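Local coordinates for protein CalG4 (Micromonospora echinospora, PDB 3IA7) that belongs to the GT-B structural clan, its chain built as two Rossmann-like domains, the second resembling the erythromycin biosynthesis protein CIII C-terminal domain, at residues H262-P273 with N282-F291. Residues are numbered along the deposited sequence; the frame is centred on the assembly and turned at random.
Sequences HVVMAIGGFLDP and NVEAHQWIPF
Glu284 reaches across to His262, whose ring NE2-H donates to OE2 at 2.6 Å, almost straight and in the ring plane. The carboxylate stands 87° to that ring and is met on its anti side. CG of Glu284 lies between backbone N and carbonyl carbon (chi1 58°), and from there the extended chain runs beside Val264; OE1 accepts NE2 of His286 from the same strand at 2.8 Å, while Trp224 also bonds to OE2. Three N-H groups, two on OE2 and one on OE1, thus hold the carboxylate's rotation and would probably stabilise its negative charge.

Beneath this network strands 262-266 and 283-286 run parallel, 16° apart, zipped by five backbone bonds from Val263 N to Asn282 O through Ile267 N to His286 O. On one face the selenomethionine at Met265, its chain bent at chi3, sets CE 3.9 Å from Val283 CG1 and against Ala285 CB, under helix 246-256. On the face of Glu284 and His286, Ala266 CB meets the edge of Phe291 at CE1, 3.5 Å away, and also Ile289 CG2; these contacts form the tightly packed part.

Past the strands the contact narrows to few links at the loop, with Asp272 at the solvent edge. Gln287 is the main one, its NE2 bonded at 2.8 Å to Leu271 O from above the carbonyl plane. Buried Trp288 sets CH2 3.5 Å from Gly269 CA; its indole NE1 bonds to Pro222 O of the second subunit. The pair, with 283-286 outermost within this chain, forms one border of the parallel 3-2-1-4-5-6 sheet of the Rossmann-like C-terminal domain of a GT-B fold.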
ATOM      1  N   HIS A 262     -12.790 -11.834  18.518  1.00 17.23           N
ATOM      2  CA  HIS A 262     -11.435 -11.311  18.715  1.00 16.84           C
ATOM      3  C   HIS A 262     -11.408  -9.903  18.174  1.00 17.74           C
ATOM      4  O   HIS A 262     -11.721  -9.668  16.971  1.00 16.52           O
ATOM      5  CB  HIS A 262     -10.371 -12.157  18.027  1.00 16.85           C
ATOM      6  CG  HIS A 262      -8.973 -11.661  18.307  1.00 19.18           C
ATOM      7  ND1 HIS A 262      -8.269 -12.017  19.443  1.00 23.40           N
ATOM      8  CD2 HIS A 262      -8.174 -10.807  17.628  1.00 21.54           C
ATOM      9  CE1 HIS A 262      -7.082 -11.426  19.432  1.00 22.33           C
ATOM     10  NE2 HIS A 262      -7.008 -10.677  18.348  1.00 19.73           N
ATOM     11  N   VAL A 263     -11.026  -8.960  19.038  1.00 17.54           N
ATOM     12  CA  VAL A 263     -11.143  -7.519  18.686  1.00 17.70           C
ATOM     13  C   VAL A 263      -9.738  -6.924  18.510  1.00 16.80           C
ATOM     14  O   VAL A 263      -8.865  -7.051  19.408  1.00 16.40           O
ATOM     15  CB  VAL A 263     -11.964  -6.731  19.773  1.00 18.40           C
ATOM     16  CG1 VAL A 263     -12.029  -5.191  19.421  1.00 16.60           C
ATOM     17  CG2 VAL A 263     -13.395  -7.350  19.911  1.00 18.47           C
ATOM     18  N   VAL A 264      -9.523  -6.268  17.372  1.00 16.32           N
ATOM     19  CA  VAL A 264      -8.280  -5.519  17.147  1.00 17.14           C
ATOM     20  C   VAL A 264      -8.595  -4.030  17.133  1.00 16.83           C
ATOM     21  O   VAL A 264      -9.412  -3.584  16.318  1.00 16.91           O
ATOM     22  CB  VAL A 264      -7.586  -5.914  15.823  1.00 16.72           C
ATOM     23  CG1 VAL A 264      -6.295  -5.082  15.638  1.00 17.02           C
ATOM     24  CG2 VAL A 264      -7.341  -7.421  15.762  1.00 13.90           C
HETATM   25  N   MSE A 265      -7.990  -3.298  18.067  1.00 17.45           N
HETATM   26  CA  MSE A 265      -8.261  -1.872  18.174  1.00 19.67           C
HETATM   27  C   MSE A 265      -7.024  -1.114  17.746  1.00 18.27           C
HETATM   28  O   MSE A 265      -5.943  -1.302  18.318  1.00 20.29           O
HETATM   29  CB  MSE A 265      -8.727  -1.469  19.580  1.00 17.61           C
HETATM   30  CG  MSE A 265      -9.734  -2.483  20.190  1.00 19.11           C
HETATM   31 SE   MSE A 265     -10.731  -1.697  21.625  0.70 22.47          SE
HETATM   32  CE  MSE A 265      -9.197  -1.654  22.919  1.00 14.34           C
ATOM     33  N   ALA A 266      -7.173  -0.273  16.721  1.00 18.68           N
ATOM     34  CA  ALA A 266      -6.099   0.629  16.251  1.00 18.93           C
ATOM     35  C   ALA A 266      -6.382   2.006  16.831  1.00 18.90           C
ATOM     36  O   ALA A 266      -7.398   2.647  16.483  1.00 19.67           O
ATOM     37  CB  ALA A 266      -6.086   0.703  14.741  1.00 19.85           C
ATOM     38  N   ILE A 267      -5.508   2.454  17.725  1.00 18.86           N
ATOM     39  CA  ILE A 267      -5.784   3.638  18.530  1.00 18.60           C
ATOM     40  C   ILE A 267      -5.015   4.894  18.072  1.00 18.21           C
ATOM     41  O   ILE A 267      -5.192   5.969  18.610  1.00 18.04           O
ATOM     42  CB  ILE A 267      -5.619   3.361  20.060  1.00 18.89           C
ATOM     43  CG1 ILE A 267      -4.122   3.267  20.454  1.00 17.55           C
ATOM     44  CG2 ILE A 267      -6.436   2.156  20.507  1.00 20.28           C
ATOM     45  CD1 ILE A 267      -3.890   3.057  21.959  1.00 18.47           C
ATOM     46  N   GLY A 268      -4.166   4.752  17.054  1.00 17.91           N
ATOM     47  CA  GLY A 268      -3.452   5.892  16.482  1.00 17.43           C
ATOM     48  C   GLY A 268      -2.212   6.311  17.265  1.00 17.29           C
ATOM     49  O   GLY A 268      -1.918   5.757  18.320  1.00 16.96           O
ATOM     50  N   GLY A 269      -1.498   7.308  16.760  1.00 16.83           N
ATOM     51  CA  GLY A 269      -0.158   7.577  17.229  1.00 17.33           C
ATOM     52  C   GLY A 269      -0.109   8.554  18.360  1.00 19.76           C
ATOM     53  O   GLY A 269       0.981   8.944  18.791  1.00 19.40           O
ATOM     54  N   PHE A 270      -1.285   8.973  18.837  1.00 21.40           N
ATOM     55  CA  PHE A 270      -1.374  10.015  19.865  1.00 23.79           C
ATOM     56  C   PHE A 270      -1.890   9.470  21.202  1.00 24.05           C
ATOM     57  O   PHE A 270      -1.973  10.212  22.180  1.00 25.25           O
ATOM     58  CB  PHE A 270      -2.269  11.164  19.376  1.00 24.78           C
ATOM     59  CG  PHE A 270      -1.706  11.910  18.200  1.00 27.01           C
ATOM     60  CD1 PHE A 270      -0.491  12.592  18.300  1.00 29.58           C
ATOM     61  CD2 PHE A 270      -2.379  11.917  16.991  1.00 29.08           C
ATOM     62  CE1 PHE A 270       0.037  13.281  17.209  1.00 30.75           C
ATOM     63  CE2 PHE A 270      -1.873  12.590  15.897  1.00 30.76           C
ATOM     64  CZ  PHE A 270      -0.653  13.277  15.996  1.00 30.74           C
ATOM     65  N   LEU A 271      -2.217   8.179  21.245  1.00 23.97           N
ATOM     66  CA  LEU A 271      -2.724   7.548  22.473  1.00 24.66           C
ATOM     67  C   LEU A 271      -1.816   6.391  22.890  1.00 24.99           C
ATOM     68  O   LEU A 271      -1.544   5.495  22.084  1.00 25.48           O
ATOM     69  CB  LEU A 271      -4.183   7.064  22.271  1.00 23.76           C
ATOM     70  CG  LEU A 271      -5.091   6.783  23.475  1.00 24.86           C
ATOM     71  CD1 LEU A 271      -5.160   8.023  24.428  1.00 23.56           C
ATOM     72  CD2 LEU A 271      -6.497   6.363  23.050  1.00 24.76           C
ATOM     73  N   ASP A 272      -1.336   6.431  24.132  1.00 25.52           N
ATOM     74  CA  ASP A 272      -0.571   5.338  24.741  1.00 26.39           C
ATOM     75  C   ASP A 272      -1.540   4.189  25.067  1.00 27.15           C
ATOM     76  O   ASP A 272      -2.501   4.395  25.808  1.00 26.71           O
ATOM     77  CB  ASP A 272       0.104   5.867  26.018  1.00 27.32           C
ATOM     78  CG  ASP A 272       0.989   4.823  26.735  1.00 28.66           C
ATOM     79  OD1 ASP A 272       0.982   3.621  26.377  1.00 30.39           O
ATOM     80  OD2 ASP A 272       1.690   5.224  27.700  1.00 30.32           O
ATOM     81  N   PRO A 273      -1.315   2.983  24.498  1.00 27.27           N
ATOM     82  CA  PRO A 273      -2.219   1.862  24.820  1.00 28.03           C
ATOM     83  C   PRO A 273      -2.226   1.467  26.304  1.00 27.97           C
ATOM     84  O   PRO A 273      -3.180   0.855  26.769  1.00 28.79           O
ATOM     85  CB  PRO A 273      -1.740   0.722  23.895  1.00 27.44           C
ATOM     86  CG  PRO A 273      -0.325   1.104  23.516  1.00 27.47           C
ATOM     87  CD  PRO A 273      -0.280   2.595  23.522  1.00 27.91           C
ATOM     88  N   ASN A 282      -9.038 -11.521  24.591  1.00 16.10           N
ATOM     89  CA  ASN A 282      -9.490 -11.567  23.180  1.00 16.68           C
ATOM     90  C   ASN A 282      -9.573 -10.171  22.578  1.00 16.40           C
ATOM     91  O   ASN A 282     -10.178  -9.955  21.508  1.00 17.05           O
ATOM     92  CB  ASN A 282     -10.849 -12.282  23.082  1.00 16.52           C
ATOM     93  CG  ASN A 282     -11.922 -11.575  23.858  1.00 18.14           C
ATOM     94  OD1 ASN A 282     -11.647 -11.033  24.933  1.00 14.80           O
ATOM     95  ND2 ASN A 282     -13.170 -11.602  23.349  1.00 18.82           N
ATOM     96  N   VAL A 283      -8.912  -9.215  23.222  1.00 16.48           N
ATOM     97  CA  VAL A 283      -8.864  -7.834  22.697  1.00 16.42           C
ATOM     98  C   VAL A 283      -7.400  -7.357  22.682  1.00 17.44           C
ATOM     99  O   VAL A 283      -6.703  -7.481  23.690  1.00 16.79           O
ATOM    100  CB  VAL A 283      -9.714  -6.897  23.594  1.00 16.87           C
ATOM    101  CG1 VAL A 283      -9.735  -5.473  23.047  1.00 17.77           C
ATOM    102  CG2 VAL A 283     -11.127  -7.441  23.679  1.00 13.75           C
ATOM    103  N   GLU A 284      -6.950  -6.836  21.542  1.00 16.79           N
ATOM    104  CA  GLU A 284      -5.608  -6.295  21.448  1.00 18.35           C
ATOM    105  C   GLU A 284      -5.647  -4.849  20.957  1.00 18.59           C
ATOM    106  O   GLU A 284      -6.453  -4.485  20.080  1.00 18.33           O
ATOM    107  CB  GLU A 284      -4.762  -7.172  20.551  1.00 18.31           C
ATOM    108  CG  GLU A 284      -5.285  -7.374  19.124  1.00 19.62           C
ATOM    109  CD  GLU A 284      -4.366  -8.331  18.351  1.00 19.87           C
ATOM    110  OE1 GLU A 284      -3.154  -8.065  18.355  1.00 19.77           O
ATOM    111  OE2 GLU A 284      -4.826  -9.347  17.770  1.00 19.39           O
ATOM    112  N   ALA A 285      -4.777  -4.027  21.501  1.00 18.16           N
ATOM    113  CA  ALA A 285      -4.751  -2.633  21.091  1.00 18.18           C
ATOM    114  C   ALA A 285      -3.362  -2.242  20.595  1.00 17.05           C
ATOM    115  O   ALA A 285      -2.358  -2.631  21.194  1.00 17.44           O
ATOM    116  CB  ALA A 285      -5.205  -1.739  22.262  1.00 17.98           C
ATOM    117  N   HIS A 286      -3.309  -1.481  19.496  1.00 16.66           N
ATOM    118  CA  HIS A 286      -2.040  -1.103  18.873  1.00 16.74           C
ATOM    119  C   HIS A 286      -2.197   0.330  18.421  1.00 16.89           C
ATOM    120  O   HIS A 286      -3.278   0.699  17.955  1.00 17.03           O
ATOM    121  CB  HIS A 286      -1.838  -1.918  17.596  1.00 17.40           C
ATOM    122  CG  HIS A 286      -1.750  -3.385  17.818  1.00 15.68           C
ATOM    123  ND1 HIS A 286      -0.557  -4.023  18.061  1.00 12.88           N
ATOM    124  CD2 HIS A 286      -2.712  -4.340  17.851  1.00 14.40           C
ATOM    125  CE1 HIS A 286      -0.794  -5.313  18.247  1.00 16.84           C
ATOM    126  NE2 HIS A 286      -2.088  -5.529  18.107  1.00 13.09           N
ATOM    127  N   GLN A 287      -1.145   1.129  18.509  1.00 15.22           N
ATOM    128  CA  GLN A 287      -1.176   2.427  17.854  1.00 15.67           C
ATOM    129  C   GLN A 287      -1.369   2.282  16.344  1.00 15.63           C
ATOM    130  O   GLN A 287      -2.178   3.003  15.776  1.00 16.03           O
ATOM    131  CB  GLN A 287       0.067   3.244  18.158  1.00 14.13           C
ATOM    132  CG  GLN A 287       0.129   3.738  19.631  1.00 16.01           C
ATOM    133  CD  GLN A 287       1.206   4.795  19.859  1.00 17.68           C
ATOM    134  OE1 GLN A 287       2.221   4.831  19.159  1.00 20.30           O
ATOM    135  NE2 GLN A 287       0.970   5.681  20.805  1.00 19.45           N
ATOM    136  N   TRP A 288      -0.607   1.360  15.734  1.00 15.76           N
ATOM    137  CA  TRP A 288      -0.728   0.979  14.336  1.00 17.81           C
ATOM    138  C   TRP A 288      -0.900  -0.533  14.173  1.00 17.58           C
ATOM    139  O   TRP A 288      -0.281  -1.336  14.860  1.00 16.73           O
ATOM    140  CB  TRP A 288       0.500   1.407  13.542  1.00 17.73           C
ATOM    141  CG  TRP A 288       0.439   2.868  13.168  1.00 20.11           C
ATOM    142  CD1 TRP A 288      -0.232   3.409  12.097  1.00 22.66           C
ATOM    143  CD2 TRP A 288       1.005   3.955  13.867  1.00 13.87           C
ATOM    144  NE1 TRP A 288      -0.094   4.774  12.079  1.00 18.24           N
ATOM    145  CE2 TRP A 288       0.647   5.137  13.163  1.00 21.10           C
ATOM    146  CE3 TRP A 288       1.855   4.066  14.983  1.00 15.10           C
ATOM    147  CZ2 TRP A 288       1.088   6.387  13.553  1.00 17.35           C
ATOM    148  CZ3 TRP A 288       2.228   5.261  15.367  1.00 16.85           C
ATOM    149  CH2 TRP A 288       1.870   6.432  14.656  1.00 18.97           C
ATOM    150  N   ILE A 289      -1.685  -0.899  13.181  1.00 19.60           N
ATOM    151  CA  ILE A 289      -1.881  -2.295  12.811  1.00 22.43           C
ATOM    152  C   ILE A 289      -1.951  -2.323  11.272  1.00 23.46           C
ATOM    153  O   ILE A 289      -2.325  -1.314  10.671  1.00 23.09           O
ATOM    154  CB  ILE A 289      -3.144  -2.868  13.535  1.00 22.53           C
ATOM    155  CG1 ILE A 289      -3.253  -4.381  13.341  1.00 25.38           C
ATOM    156  CG2 ILE A 289      -4.444  -2.218  13.033  1.00 24.73           C
ATOM    157  CD1 ILE A 289      -2.023  -5.099  13.745  1.00 22.92           C
ATOM    158  N   PRO A 290      -1.619  -3.470  10.614  1.00 25.22           N
ATOM    159  CA  PRO A 290      -1.859  -3.370   9.168  1.00 25.24           C
ATOM    160  C   PRO A 290      -3.337  -3.612   8.882  1.00 24.83           C
ATOM    161  O   PRO A 290      -3.814  -4.742   9.086  1.00 24.99           O
ATOM    162  CB  PRO A 290      -0.943  -4.464   8.571  1.00 26.51           C
ATOM    163  CG  PRO A 290      -0.685  -5.462   9.727  1.00 26.46           C
ATOM    164  CD  PRO A 290      -1.151  -4.819  11.019  1.00 25.15           C
ATOM    165  N   PHE A 291      -4.072  -2.557   8.469  1.00 24.21           N
ATOM    166  CA  PHE A 291      -5.528  -2.674   8.334  1.00 24.11           C
ATOM    167  C   PHE A 291      -5.924  -3.797   7.383  1.00 21.96           C
ATOM    168  O   PHE A 291      -6.820  -4.543   7.705  1.00 20.32           O
ATOM    169  CB  PHE A 291      -6.276  -1.381   7.905  1.00 25.31           C
ATOM    170  CG  PHE A 291      -6.440  -0.359   8.990  1.00 28.74           C
ATOM    171  CD1 PHE A 291      -6.212  -0.667  10.323  1.00 29.04           C
ATOM    172  CD2 PHE A 291      -6.829   0.938   8.668  1.00 34.11           C
ATOM    173  CE1 PHE A 291      -6.357   0.299  11.319  1.00 31.34           C
ATOM    174  CE2 PHE A 291      -6.983   1.920   9.672  1.00 35.89           C
ATOM    175  CZ  PHE A 291      -6.740   1.589  11.005  1.00 31.89           C
TER